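Local coordinates for protein sulfide-quinone reductase (Aquifex aeolicus, PDB 3HYW) that catalyses the oxidation of hydrogen sulfide with a quinone as electron acceptor, using bound FAD and building up polysulfur that is probably released as cyclooctasulfur, at residues E72-K77 and S92-E97; T105-V110 and P252-P257; V294-P299 and V310-M315. All coordinates share one frame; numbering follows the deposited sequence.

Contact 1 of 3, residues E72-K77 and S92-E97. With FAD (flavin-adenine dinucleotide), chain G; SO4 (sulfate ion), chain N.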
loop_
_atom_site.group_PDB
_atom_site.type_symbol
_atom_site.label_atom_id
_atom_site.label_comp_id
_atom_site.label_asym_id
_atom_site.label_seq_id
_atom_site.Cartn_x
_atom_site.Cartn_y
_atom_site.Cartn_z
ATOM N N GLU A 72 44.610 -23.957 17.495
ATOM C CA GLU A 72 45.814 -23.222 17.119
ATOM C C GLU A 72 45.417 -22.015 16.269
ATOM O O GLU A 72 44.687 -22.159 15.297
ATOM C CB GLU A 72 46.788 -24.133 16.364
ATOM C CG GLU A 72 48.066 -23.441 15.897
ATOM C CD GLU A 72 48.868 -24.274 14.911
ATOM O OE1 GLU A 72 48.270 -25.128 14.211
ATOM O OE2 GLU A 72 50.096 -24.065 14.827
ATOM N N PHE A 73 45.887 -20.834 16.659
ATOM C CA PHE A 73 45.619 -19.608 15.922
ATOM C C PHE A 73 46.868 -19.134 15.184
ATOM O O PHE A 73 47.926 -18.962 15.785
ATOM C CB PHE A 73 45.109 -18.513 16.861
ATOM C CG PHE A 73 44.717 -17.231 16.160
ATOM C CD1 PHE A 73 45.315 -16.019 16.515
ATOM C CD2 PHE A 73 43.746 -17.232 15.158
ATOM C CE1 PHE A 73 44.947 -14.828 15.881
ATOM C CE2 PHE A 73 43.376 -16.051 14.515
ATOM C CZ PHE A 73 43.977 -14.847 14.876
ATOM N N ILE A 74 46.730 -18.951 13.873
ATOM C CA ILE A 74 47.770 -18.349 13.055
ATOM C C ILE A 74 47.248 -17.002 12.566
ATOM O O ILE A 74 46.330 -16.944 11.747
ATOM C CB ILE A 74 48.177 -19.263 11.864
ATOM C CG1 ILE A 74 48.743 -20.591 12.386
ATOM C CG2 ILE A 74 49.212 -18.557 10.961
ATOM C CD1 ILE A 74 48.896 -21.664 11.332
ATOM N N ASN A 75 47.824 -15.925 13.093
ATOM C CA ASN A 75 47.424 -14.578 12.706
ATOM C C ASN A 75 48.156 -14.147 11.437
ATOM O O ASN A 75 49.067 -13.319 11.473
ATOM C CB ASN A 75 47.647 -13.576 13.843
ATOM C CG ASN A 75 47.042 -12.215 13.546
ATOM O OD1 ASN A 75 46.163 -12.078 12.684
ATOM N ND2 ASN A 75 47.511 -11.197 14.260
ATOM N N GLU A 76 47.747 -14.748 10.326
ATOM C CA GLU A 76 48.285 -14.454 9.006
ATOM C C GLU A 76 47.172 -14.556 7.992
ATOM O O GLU A 76 46.192 -15.272 8.196
ATOM C CB GLU A 76 49.333 -15.489 8.615
ATOM C CG GLU A 76 50.681 -15.306 9.216
ATOM C CD GLU A 76 51.724 -16.090 8.457
ATOM O OE1 GLU A 76 52.060 -15.676 7.326
ATOM O OE2 GLU A 76 52.199 -17.118 8.981
ATOM N N LYS A 77 47.338 -13.843 6.888
ATOM C CA LYS A 77 46.485 -14.020 5.729
ATOM C C LYS A 77 46.832 -15.348 5.057
ATOM O O LYS A 77 48.008 -15.631 4.792
ATOM C CB LYS A 77 46.702 -12.851 4.771
ATOM C CG LYS A 77 45.814 -12.830 3.547
ATOM C CD LYS A 77 46.225 -11.677 2.639
ATOM C CE LYS A 77 46.441 -12.150 1.217
ATOM N NZ LYS A 77 46.567 -11.008 0.257
ATOM N N SER A 92 53.418 -15.288 4.672
ATOM C CA SER A 92 54.838 -15.413 5.018
ATOM C C SER A 92 55.470 -16.667 4.408
ATOM O O SER A 92 56.694 -16.851 4.469
ATOM C CB SER A 92 55.036 -15.402 6.536
ATOM O OG SER A 92 54.522 -16.584 7.126
ATOM N N GLY A 93 54.633 -17.527 3.829
ATOM C CA GLY A 93 55.100 -18.702 3.101
ATOM C C GLY A 93 54.991 -20.014 3.849
ATOM O O GLY A 93 55.398 -21.054 3.337
ATOM N N LYS A 94 54.435 -19.967 5.058
ATOM C CA LYS A 94 54.237 -21.165 5.875
ATOM C C LYS A 94 53.239 -22.134 5.220
ATOM O O LYS A 94 52.137 -21.737 4.843
ATOM C CB LYS A 94 53.771 -20.773 7.285
ATOM C CG LYS A 94 53.582 -21.941 8.229
ATOM C CD LYS A 94 52.957 -21.509 9.556
ATOM C CE LYS A 94 52.870 -22.687 10.529
ATOM N NZ LYS A 94 54.192 -23.362 10.715
ATOM N N LYS A 95 53.643 -23.397 5.084
ATOM C CA LYS A 95 52.793 -24.434 4.499
ATOM C C LYS A 95 52.106 -25.245 5.585
ATOM O O LYS A 95 52.764 -25.859 6.429
ATOM C CB LYS A 95 53.604 -25.377 3.606
ATOM C CG LYS A 95 54.078 -24.781 2.295
ATOM C CD LYS A 95 53.040 -24.926 1.189
ATOM C CE LYS A 95 53.661 -24.621 -0.169
ATOM N NZ LYS A 95 52.632 -24.421 -1.224
ATOM N N ILE A 96 50.780 -25.256 5.548
ATOM C CA ILE A 96 49.974 -25.991 6.514
ATOM C C ILE A 96 49.186 -27.075 5.782
ATOM O O ILE A 96 48.416 -26.787 4.862
ATOM C CB ILE A 96 49.023 -25.039 7.289
ATOM C CG1 ILE A 96 49.837 -23.980 8.036
ATOM C CG2 ILE A 96 48.170 -25.807 8.290
ATOM C CD1 ILE A 96 49.357 -22.583 7.837
ATOM N N GLU A 97 49.394 -28.322 6.186
ATOM C CA GLU A 97 48.704 -29.453 5.582
ATOM C C GLU A 97 47.388 -29.689 6.309
ATOM O O GLU A 97 47.274 -29.415 7.509
ATOM C CB GLU A 97 49.591 -30.700 5.627
ATOM C CG GLU A 97 49.320 -31.703 4.519
ATOM C CD GLU A 97 50.593 -32.330 4.000
ATOM O OE1 GLU A 97 51.260 -31.699 3.149
ATOM O OE2 GLU A 97 50.926 -33.455 4.436
HETATM P PA FAD G . 33.274 -12.462 8.558
HETATM O O1A FAD G . 32.528 -12.588 9.862
HETATM O O2A FAD G . 33.447 -11.110 7.938
HETATM O O5B FAD G . 34.704 -13.132 8.804
HETATM C C5B FAD G . 35.662 -13.362 7.785
HETATM C C4B FAD G . 37.003 -13.550 8.477
HETATM O O4B FAD G . 37.973 -14.034 7.548
HETATM C C3B FAD G . 37.544 -12.229 8.998
HETATM O O3B FAD G . 38.127 -12.449 10.288
HETATM C C2B FAD G . 38.607 -11.850 7.985
HETATM O O2B FAD G . 39.624 -11.032 8.560
HETATM C C1B FAD G . 39.140 -13.213 7.582
HETATM N N9A FAD G . 39.819 -13.263 6.259
HETATM C C8A FAD G . 39.455 -12.631 5.122
HETATM N N7A FAD G . 40.329 -12.964 4.140
HETATM C C5A FAD G . 41.246 -13.804 4.675
HETATM C C6A FAD G . 42.367 -14.462 4.173
HETATM N N6A FAD G . 42.726 -14.311 2.877
HETATM N N1A FAD G . 43.098 -15.262 4.993
HETATM C C2A FAD G . 42.756 -15.426 6.283
HETATM N N3A FAD G . 41.683 -14.801 6.793
HETATM C C4A FAD G . 40.913 -13.992 6.010
HETATM N N1 FAD G . 23.802 -10.673 9.693
HETATM C C2 FAD G . 22.778 -10.831 10.574
HETATM O O2 FAD G . 22.246 -11.949 10.715
HETATM N N3 FAD G . 22.322 -9.795 11.320
HETATM C C4 FAD G . 22.885 -8.576 11.197
HETATM O O4 FAD G . 22.433 -7.517 11.931
HETATM C C4X FAD G . 23.931 -8.390 10.301
HETATM N N5 FAD G . 24.486 -7.164 10.177
HETATM C C5X FAD G . 25.509 -6.961 9.317
HETATM C C6 FAD G . 26.076 -5.686 9.218
HETATM C C7 FAD G . 27.124 -5.447 8.335
HETATM C C7M FAD G . 27.704 -4.047 8.255
HETATM C C8 FAD G . 27.604 -6.497 7.548
HETATM C C8M FAD G . 28.740 -6.306 6.560
HETATM C C9 FAD G . 27.028 -7.766 7.649
HETATM C C9A FAD G . 25.978 -8.023 8.545
HETATM N N10 FAD G . 25.423 -9.265 8.668
HETATM C C10 FAD G . 24.395 -9.459 9.535
HETATM C "C1'" FAD G . 25.878 -10.371 7.793
HETATM C "C2'" FAD G . 26.772 -11.468 8.334
HETATM O "O2'" FAD G . 26.233 -11.995 9.553
HETATM C "C3'" FAD G . 28.194 -10.927 8.486
HETATM O "O3'" FAD G . 28.662 -10.451 7.201
HETATM C "C4'" FAD G . 29.140 -11.995 9.019
HETATM O "O4'" FAD G . 30.310 -11.338 9.524
HETATM C "C5'" FAD G . 29.521 -12.990 7.929
HETATM O "O5'" FAD G . 30.328 -14.027 8.479
HETATM P P FAD G . 31.590 -14.646 7.690
HETATM O O1P FAD G . 32.237 -15.658 8.598
HETATM O O2P FAD G . 31.184 -15.061 6.292
HETATM O O3P FAD G . 32.583 -13.397 7.458
HETATM S S SO4 N . 42.746 -12.364 -0.288
HETATM O O1 SO4 N . 43.906 -11.490 -0.262
HETATM O O2 SO4 N . 41.876 -11.901 -1.366
HETATM O O3 SO4 N . 43.154 -13.747 -0.513
HETATM O O4 SO4 N . 42.056 -12.256 0.996
#
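Glu76 and Ser92 make the polar part of this contact, with one carboxylate oxygen taking two bonds. The hydroxyl of Ser92 donates to Glu76 OE1 (OG to OE1, 2.6 Å), arriving on the syn side and 27° out of the carboxylate plane. Ser92 N reaches the same OE1 at 3.0 Å, nearly in line with the C-O bond. With CG anti to its own carbonyl carbon (chi1 -79°) and the chain extended beyond, the carboxylate is carried across to the turn at Ser92 and Gly93. An alanine here would probably leave the Ser92 hydroxyl and amide without their shared acceptor. In the apolar part Ile74 CD1 meets Ile96 CD1 tip to tip at 3.6 Å. Glu76 and Lys77 line the adenine end of the FAD pocket: Lys77 CG lies 3.5 Å from N6A of FAD, and its NZ gives a 2.8 Å hydrogen bond to O1 of a sulfate probably from the crystallisation liquor. The contact joins two sheets: strand 71-74, at the border of the parallel sheet, pairs with strand 29-33, while strand 95-97 edges the three-stranded antiparallel sheet; Ile96 also packs on Ile33 and Val6 of the parallel sheet.

Contact 2 of 3, residues T105-V110 and P252-P257. With FAD (flavin-adenine dinucleotide), chain G; SO4 (sulfate ion), chain N.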
loop_
_atom_site.group_PDB
_atom_site.type_symbol
_atom_site.label_atom_id
_atom_site.label_comp_id
_atom_site.label_asym_id
_atom_site.label_seq_id
_atom_site.Cartn_x
_atom_site.Cartn_y
_atom_site.Cartn_z
ATOM N N THR A 105 36.255 -16.965 4.734
ATOM C CA THR A 105 36.953 -15.686 4.642
ATOM C C THR A 105 36.041 -14.446 4.564
ATOM O O THR A 105 36.528 -13.319 4.538
ATOM C CB THR A 105 37.913 -15.665 3.427
ATOM O OG1 THR A 105 37.211 -16.097 2.262
ATOM C CG2 THR A 105 39.092 -16.588 3.653
ATOM N N GLY A 106 34.729 -14.652 4.524
ATOM C CA GLY A 106 33.785 -13.529 4.491
ATOM C C GLY A 106 33.749 -12.843 3.132
ATOM O O GLY A 106 34.264 -13.383 2.156
ATOM N N PRO A 107 33.128 -11.648 3.062
ATOM C CA PRO A 107 33.080 -10.896 1.796
ATOM C C PRO A 107 34.392 -10.210 1.422
ATOM O O PRO A 107 35.051 -9.605 2.275
ATOM C CB PRO A 107 32.007 -9.831 2.053
ATOM C CG PRO A 107 31.940 -9.669 3.532
ATOM C CD PRO A 107 32.415 -10.964 4.157
ATOM N N LYS A 108 34.768 -10.303 0.151
ATOM C CA LYS A 108 35.747 -9.376 -0.391
ATOM C C LYS A 108 34.988 -8.223 -1.042
ATOM O O LYS A 108 34.138 -8.432 -1.905
ATOM C CB LYS A 108 36.700 -10.057 -1.370
ATOM C CG LYS A 108 37.709 -9.106 -1.991
ATOM C CD LYS A 108 39.055 -9.756 -2.151
ATOM C CE LYS A 108 40.008 -8.841 -2.890
ATOM N NZ LYS A 108 41.120 -9.611 -3.514
ATOM N N LEU A 109 35.301 -7.005 -0.620
ATOM C CA LEU A 109 34.494 -5.850 -0.976
ATOM C C LEU A 109 34.864 -5.306 -2.342
ATOM O O LEU A 109 36.046 -5.134 -2.645
ATOM C CB LEU A 109 34.631 -4.762 0.086
ATOM C CG LEU A 109 34.382 -5.223 1.531
ATOM C CD1 LEU A 109 34.589 -4.074 2.490
ATOM C CD2 LEU A 109 32.997 -5.816 1.685
ATOM N N VAL A 110 33.843 -5.045 -3.155
ATOM C CA VAL A 110 34.019 -4.394 -4.461
ATOM C C VAL A 110 33.238 -3.082 -4.472
ATOM O O VAL A 110 32.003 -3.073 -4.439
ATOM C CB VAL A 110 33.546 -5.291 -5.627
ATOM C CG1 VAL A 110 33.731 -4.588 -6.992
ATOM C CG2 VAL A 110 34.270 -6.630 -5.607
ATOM N N PRO A 252 29.080 -1.920 -0.705
ATOM C CA PRO A 252 29.779 -2.516 -1.832
ATOM C C PRO A 252 29.175 -3.874 -2.178
ATOM O O PRO A 252 28.428 -4.445 -1.374
ATOM C CB PRO A 252 31.208 -2.675 -1.310
ATOM C CG PRO A 252 31.062 -2.845 0.165
ATOM C CD PRO A 252 29.784 -2.150 0.575
ATOM N N SER A 253 29.464 -4.367 -3.378
ATOM C CA SER A 253 29.109 -5.736 -3.738
ATOM C C SER A 253 30.213 -6.669 -3.230
ATOM O O SER A 253 31.289 -6.209 -2.833
ATOM C CB SER A 253 28.926 -5.868 -5.247
ATOM O OG SER A 253 30.141 -5.620 -5.928
ATOM N N PHE A 254 29.948 -7.971 -3.222
ATOM C CA PHE A 254 30.918 -8.923 -2.685
ATOM C C PHE A 254 31.486 -9.813 -3.779
ATOM O O PHE A 254 30.779 -10.178 -4.718
ATOM C CB PHE A 254 30.296 -9.823 -1.617
ATOM C CG PHE A 254 29.711 -9.094 -0.434
ATOM C CD1 PHE A 254 30.175 -7.836 -0.043
ATOM C CD2 PHE A 254 28.726 -9.708 0.331
ATOM C CE1 PHE A 254 29.631 -7.185 1.065
ATOM C CE2 PHE A 254 28.177 -9.073 1.463
ATOM C CZ PHE A 254 28.624 -7.810 1.826
ATOM N N GLN A 255 32.765 -10.147 -3.658
ATOM C CA GLN A 255 33.351 -11.224 -4.443
ATOM C C GLN A 255 34.093 -12.148 -3.484
ATOM O O GLN A 255 34.174 -11.872 -2.285
ATOM C CB GLN A 255 34.283 -10.690 -5.546
ATOM C CG GLN A 255 35.584 -10.023 -5.062
ATOM C CD GLN A 255 36.531 -9.637 -6.205
ATOM O OE1 GLN A 255 36.532 -10.257 -7.269
ATOM N NE2 GLN A 255 37.350 -8.614 -5.974
ATOM N N GLY A 256 34.615 -13.250 -4.009
ATOM C CA GLY A 256 35.477 -14.120 -3.232
ATOM C C GLY A 256 36.916 -13.632 -3.267
ATOM O O GLY A 256 37.269 -12.773 -4.079
ATOM N N PRO A 257 37.762 -14.192 -2.391
ATOM C CA PRO A 257 39.138 -13.750 -2.252
ATOM C C PRO A 257 40.076 -14.465 -3.217
ATOM O O PRO A 257 39.685 -15.438 -3.879
ATOM C CB PRO A 257 39.464 -14.139 -0.813
ATOM C CG PRO A 257 38.706 -15.418 -0.617
ATOM C CD PRO A 257 37.452 -15.301 -1.470
HETATM P PA FAD G . 33.274 -12.462 8.558
HETATM O O1A FAD G . 32.528 -12.588 9.862
HETATM O O2A FAD G . 33.447 -11.110 7.938
HETATM O O5B FAD G . 34.704 -13.132 8.804
HETATM C C5B FAD G . 35.662 -13.362 7.785
HETATM C C4B FAD G . 37.003 -13.550 8.477
HETATM O O4B FAD G . 37.973 -14.034 7.548
HETATM C C3B FAD G . 37.544 -12.229 8.998
HETATM O O3B FAD G . 38.127 -12.449 10.288
HETATM C C2B FAD G . 38.607 -11.850 7.985
HETATM O O2B FAD G . 39.624 -11.032 8.560
HETATM C C1B FAD G . 39.140 -13.213 7.582
HETATM N N9A FAD G . 39.819 -13.263 6.259
HETATM C C8A FAD G . 39.455 -12.631 5.122
HETATM N N7A FAD G . 40.329 -12.964 4.140
HETATM C C5A FAD G . 41.246 -13.804 4.675
HETATM C C6A FAD G . 42.367 -14.462 4.173
HETATM N N6A FAD G . 42.726 -14.311 2.877
HETATM N N1A FAD G . 43.098 -15.262 4.993
HETATM C C2A FAD G . 42.756 -15.426 6.283
HETATM N N3A FAD G . 41.683 -14.801 6.793
HETATM C C4A FAD G . 40.913 -13.992 6.010
HETATM N N1 FAD G . 23.802 -10.673 9.693
HETATM C C2 FAD G . 22.778 -10.831 10.574
HETATM O O2 FAD G . 22.246 -11.949 10.715
HETATM N N3 FAD G . 22.322 -9.795 11.320
HETATM C C4 FAD G . 22.885 -8.576 11.197
HETATM O O4 FAD G . 22.433 -7.517 11.931
HETATM C C4X FAD G . 23.931 -8.390 10.301
HETATM N N5 FAD G . 24.486 -7.164 10.177
HETATM C C5X FAD G . 25.509 -6.961 9.317
HETATM C C6 FAD G . 26.076 -5.686 9.218
HETATM C C7 FAD G . 27.124 -5.447 8.335
HETATM C C7M FAD G . 27.704 -4.047 8.255
HETATM C C8 FAD G . 27.604 -6.497 7.548
HETATM C C8M FAD G . 28.740 -6.306 6.560
HETATM C C9 FAD G . 27.028 -7.766 7.649
HETATM C C9A FAD G . 25.978 -8.023 8.545
HETATM N N10 FAD G . 25.423 -9.265 8.668
HETATM C C10 FAD G . 24.395 -9.459 9.535
HETATM C "C1'" FAD G . 25.878 -10.371 7.793
HETATM C "C2'" FAD G . 26.772 -11.468 8.334
HETATM O "O2'" FAD G . 26.233 -11.995 9.553
HETATM C "C3'" FAD G . 28.194 -10.927 8.486
HETATM O "O3'" FAD G . 28.662 -10.451 7.201
HETATM C "C4'" FAD G . 29.140 -11.995 9.019
HETATM O "O4'" FAD G . 30.310 -11.338 9.524
HETATM C "C5'" FAD G . 29.521 -12.990 7.929
HETATM O "O5'" FAD G . 30.328 -14.027 8.479
HETATM P P FAD G . 31.590 -14.646 7.690
HETATM O O1P FAD G . 32.237 -15.658 8.598
HETATM O O2P FAD G . 31.184 -15.061 6.292
HETATM O O3P FAD G . 32.583 -13.397 7.458
HETATM S S SO4 N . 42.746 -12.364 -0.288
HETATM O O1 SO4 N . 43.906 -11.490 -0.262
HETATM O O2 SO4 N . 41.876 -11.901 -1.366
HETATM O O3 SO4 N . 43.154 -13.747 -0.513
HETATM O O4 SO4 N . 42.056 -12.256 0.996
HETATM O O HOH W 1 39.631 -11.412 -5.142
#
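Strands 108-110 and 253-255 pair antiparallel, with Lys108-Gln255 and Val110-Ser253 as hydrogen-bonded pairs around the non-hydrogen-bonded pair Leu109-Phe254; Gln255 N to Lys108 O (2.8 Å) lies in the carbonyl plane. Pro107 CB sits over the face of the Phe254 ring in a CH-pi contact, 3.4 Å from the centroid and 13° off the normal. Leu109 lies alongside the Phe254 side chain, CD2 3.7 Å from Phe254 CE1, and also touches the ring of Pro252. On the other face of the sheet Val110 CG2 packs against the aliphatic part of Gln255, 3.7 Å from its CG. Lys108, its CG anti to the backbone N (chi1 178°), runs beside Gln255, bent at chi2, until NZ meets sulfate O2 at 3.2 Å and a water that bridges to Gly256 O. Beyond the strands, Thr105 OG1 abuts Pro257 CG at 3.3 Å. Strand 108-110 forms the border of a mixed five-stranded sheet in a flavoprotein of the pyridine nucleotide-disulphide oxidoreductase type: Thr105 and Gly106 lie against FAD, while Phe254 touches the bound hydrogen sulfide.

Contact 3 of 3, residues V294-P299 and V310-M315. With FAD (flavin-adenine dinucleotide), chain G.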
loop_
_atom_site.group_PDB
_atom_site.type_symbol
_atom_site.label_atom_id
_atom_site.label_comp_id
_atom_site.label_asym_id
_atom_site.label_seq_id
_atom_site.Cartn_x
_atom_site.Cartn_y
_atom_site.Cartn_z
ATOM N N VAL A 294 29.642 -15.958 3.999
ATOM C CA VAL A 294 29.398 -15.084 2.852
ATOM C C VAL A 294 30.215 -15.503 1.630
ATOM O O VAL A 294 29.816 -15.271 0.486
ATOM C CB VAL A 294 29.726 -13.601 3.217
ATOM C CG1 VAL A 294 29.629 -12.702 1.998
ATOM C CG2 VAL A 294 28.787 -13.109 4.317
ATOM N N VAL A 295 31.356 -16.132 1.882
ATOM C CA VAL A 295 32.257 -16.555 0.816
ATOM C C VAL A 295 31.680 -17.685 -0.051
ATOM O O VAL A 295 32.229 -17.997 -1.103
ATOM C CB VAL A 295 33.651 -16.951 1.378
ATOM C CG1 VAL A 295 33.623 -18.349 2.005
ATOM C CG2 VAL A 295 34.710 -16.867 0.278
ATOM N N THR A 296 30.586 -18.299 0.396
ATOM C CA THR A 296 29.959 -19.401 -0.355
ATOM C C THR A 296 29.156 -18.909 -1.563
ATOM O O THR A 296 28.420 -17.928 -1.474
ATOM C CB THR A 296 29.071 -20.307 0.537
ATOM O OG1 THR A 296 28.018 -19.544 1.149
ATOM C CG2 THR A 296 29.916 -20.983 1.610
ATOM N N ALA A 297 29.298 -19.597 -2.691
ATOM C CA ALA A 297 28.556 -19.239 -3.894
ATOM C C ALA A 297 27.134 -19.799 -3.827
ATOM O O ALA A 297 26.910 -21.003 -3.991
ATOM C CB ALA A 297 29.278 -19.738 -5.138
ATOM N N ILE A 298 26.173 -18.918 -3.575
ATOM C CA ILE A 298 24.768 -19.305 -3.547
ATOM C C ILE A 298 24.075 -18.501 -4.641
ATOM O O ILE A 298 24.206 -17.279 -4.669
ATOM C CB ILE A 298 24.105 -19.025 -2.166
ATOM C CG1 ILE A 298 24.817 -19.783 -1.042
ATOM C CG2 ILE A 298 22.618 -19.421 -2.175
ATOM C CD1 ILE A 298 24.269 -19.456 0.345
ATOM N N PRO A 299 23.350 -19.183 -5.552
ATOM C CA PRO A 299 22.683 -18.478 -6.648
ATOM C C PRO A 299 21.643 -17.485 -6.112
ATOM O O PRO A 299 21.130 -17.682 -5.014
ATOM C CB PRO A 299 22.002 -19.606 -7.435
ATOM C CG PRO A 299 22.746 -20.866 -7.023
ATOM C CD PRO A 299 23.093 -20.637 -5.597
ATOM N N VAL A 310 22.032 -12.774 -2.972
ATOM C CA VAL A 310 21.403 -13.286 -1.764
ATOM C C VAL A 310 22.270 -12.994 -0.534
ATOM O O VAL A 310 23.483 -13.204 -0.567
ATOM C CB VAL A 310 21.041 -14.808 -1.908
ATOM C CG1 VAL A 310 22.288 -15.684 -1.917
ATOM C CG2 VAL A 310 20.063 -15.262 -0.820
ATOM N N PRO A 311 21.660 -12.448 0.534
ATOM C CA PRO A 311 22.378 -12.303 1.801
ATOM C C PRO A 311 22.668 -13.638 2.459
ATOM O O PRO A 311 21.869 -14.575 2.351
ATOM C CB PRO A 311 21.393 -11.513 2.674
ATOM C CG PRO A 311 20.058 -11.829 2.100
ATOM C CD PRO A 311 20.296 -11.901 0.622
ATOM N N LYS A 312 23.807 -13.703 3.142
ATOM C CA LYS A 312 24.124 -14.806 4.034
ATOM C C LYS A 312 24.151 -14.200 5.428
ATOM O O LYS A 312 25.131 -13.570 5.827
ATOM C CB LYS A 312 25.478 -15.442 3.691
ATOM C CG LYS A 312 25.502 -16.219 2.377
ATOM C CD LYS A 312 25.987 -15.344 1.251
ATOM C CE LYS A 312 26.343 -16.162 0.024
ATOM N NZ LYS A 312 27.402 -15.486 -0.770
ATOM N N THR A 313 23.043 -14.362 6.140
ATOM C CA THR A 313 22.865 -13.753 7.454
ATOM C C THR A 313 23.504 -14.615 8.538
ATOM O O THR A 313 23.888 -15.759 8.285
ATOM C CB THR A 313 21.372 -13.555 7.794
ATOM O OG1 THR A 313 20.798 -14.795 8.228
ATOM C CG2 THR A 313 20.604 -13.033 6.606
ATOM N N GLY A 314 23.605 -14.052 9.743
ATOM C CA GLY A 314 24.202 -14.734 10.891
ATOM C C GLY A 314 23.615 -16.102 11.172
ATOM O O GLY A 314 24.349 -17.071 11.334
ATOM N N MET A 315 22.289 -16.186 11.235
ATOM C CA MET A 315 21.623 -17.466 11.490
ATOM C C MET A 315 21.869 -18.512 10.393
ATOM O O MET A 315 22.094 -19.684 10.699
ATOM C CB MET A 315 20.127 -17.273 11.742
ATOM C CG MET A 315 19.348 -18.577 11.768
ATOM S SD MET A 315 17.605 -18.342 12.143
ATOM C CE MET A 315 17.644 -18.564 13.902
HETATM P PA FAD G . 33.274 -12.462 8.558
HETATM O O1A FAD G . 32.528 -12.588 9.862
HETATM O O2A FAD G . 33.447 -11.110 7.938
HETATM O O5B FAD G . 34.704 -13.132 8.804
HETATM C C5B FAD G . 35.662 -13.362 7.785
HETATM C C4B FAD G . 37.003 -13.550 8.477
HETATM O O4B FAD G . 37.973 -14.034 7.548
HETATM C C3B FAD G . 37.544 -12.229 8.998
HETATM O O3B FAD G . 38.127 -12.449 10.288
HETATM C C2B FAD G . 38.607 -11.850 7.985
HETATM O O2B FAD G . 39.624 -11.032 8.560
HETATM C C1B FAD G . 39.140 -13.213 7.582
HETATM N N9A FAD G . 39.819 -13.263 6.259
HETATM C C8A FAD G . 39.455 -12.631 5.122
HETATM N N7A FAD G . 40.329 -12.964 4.140
HETATM C C5A FAD G . 41.246 -13.804 4.675
HETATM C C6A FAD G . 42.367 -14.462 4.173
HETATM N N6A FAD G . 42.726 -14.311 2.877
HETATM N N1A FAD G . 43.098 -15.262 4.993
HETATM C C2A FAD G . 42.756 -15.426 6.283
HETATM N N3A FAD G . 41.683 -14.801 6.793
HETATM C C4A FAD G . 40.913 -13.992 6.010
HETATM N N1 FAD G . 23.802 -10.673 9.693
HETATM C C2 FAD G . 22.778 -10.831 10.574
HETATM O O2 FAD G . 22.246 -11.949 10.715
HETATM N N3 FAD G . 22.322 -9.795 11.320
HETATM C C4 FAD G . 22.885 -8.576 11.197
HETATM O O4 FAD G . 22.433 -7.517 11.931
HETATM C C4X FAD G . 23.931 -8.390 10.301
HETATM N N5 FAD G . 24.486 -7.164 10.177
HETATM C C5X FAD G . 25.509 -6.961 9.317
HETATM C C6 FAD G . 26.076 -5.686 9.218
HETATM C C7 FAD G . 27.124 -5.447 8.335
HETATM C C7M FAD G . 27.704 -4.047 8.255
HETATM C C8 FAD G . 27.604 -6.497 7.548
HETATM C C8M FAD G . 28.740 -6.306 6.560
HETATM C C9 FAD G . 27.028 -7.766 7.649
HETATM C C9A FAD G . 25.978 -8.023 8.545
HETATM N N10 FAD G . 25.423 -9.265 8.668
HETATM C C10 FAD G . 24.395 -9.459 9.535
HETATM C "C1'" FAD G . 25.878 -10.371 7.793
HETATM C "C2'" FAD G . 26.772 -11.468 8.334
HETATM O "O2'" FAD G . 26.233 -11.995 9.553
HETATM C "C3'" FAD G . 28.194 -10.927 8.486
HETATM O "O3'" FAD G . 28.662 -10.451 7.201
HETATM C "C4'" FAD G . 29.140 -11.995 9.019
HETATM O "O4'" FAD G . 30.310 -11.338 9.524
HETATM C "C5'" FAD G . 29.521 -12.990 7.929
HETATM O "O5'" FAD G . 30.328 -14.027 8.479
HETATM P P FAD G . 31.590 -14.646 7.690
HETATM O O1P FAD G . 32.237 -15.658 8.598
HETATM O O2P FAD G . 31.184 -15.061 6.292
HETATM O O3P FAD G . 32.583 -13.397 7.458
HETATM O O HOH W 2 23.406 -14.472 -4.983
HETATM O O HOH W 3 26.653 -16.180 -3.959
#
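The two ends of the loop between strand 289-291 and helix 314-332 meet here at the FAD site, joined by the buried amine of Lys312. Its NZ donates to two backbone carbonyls, Val294 O and Thr296 O, each at 2.7 Å; the bond to Thr296 O runs nearly straight out from the carbonyl, whereas at Val294 O the amine is tilted 30° from the carbonyl plane. A bend at chi2 (94°) takes the lysine chain past the CA of Val294, while Ile298 slides along it in the opposite direction, CD1 3.9 Å from Lys312 CE. Ile298 CG2 also packs on Val310 CG1 at 3.8 Å, and a water links Ile298 O to Val310 N. Both ends bind the cofactor through backbone amides: Val294 N holds phosphate oxygen O2P of FAD at 2.9 Å, and Gly314 N, at the start of the helix, reaches the flavin carbonyl O2 at 2.7 Å. Thr313 is the N-cap of helix 314-332, whose Met320 covers Thr296, Ile298 and Lys312; Gly314 and Met315 touch the quinone, and 294-299 follows strand 289-291.

In the fold
From the N terminus, contact 1 comes first: it closes the short loop from strand 71-74 through the hairpin strands 78-82 and 87-90 to strand 95-97. The chain then runs through strand 100-103 of the parallel sheet and enters contact 2, whose closure spans 141 residues and brings strand 108-110 beside strand 247-255. Contact 3 closes the loop between strand 289-291 and helix 314-332, with ten residues between its segments. The three lie in series, none nested or crossed. Contacts 2 and 3 touch, Phe254 against Val294 and Thr105 against Val295, while contact 1 stays about 7 Å from contact 2 at the nearest atoms. FAD joins them all, running from adenine near contact 1 to flavin at contact 3.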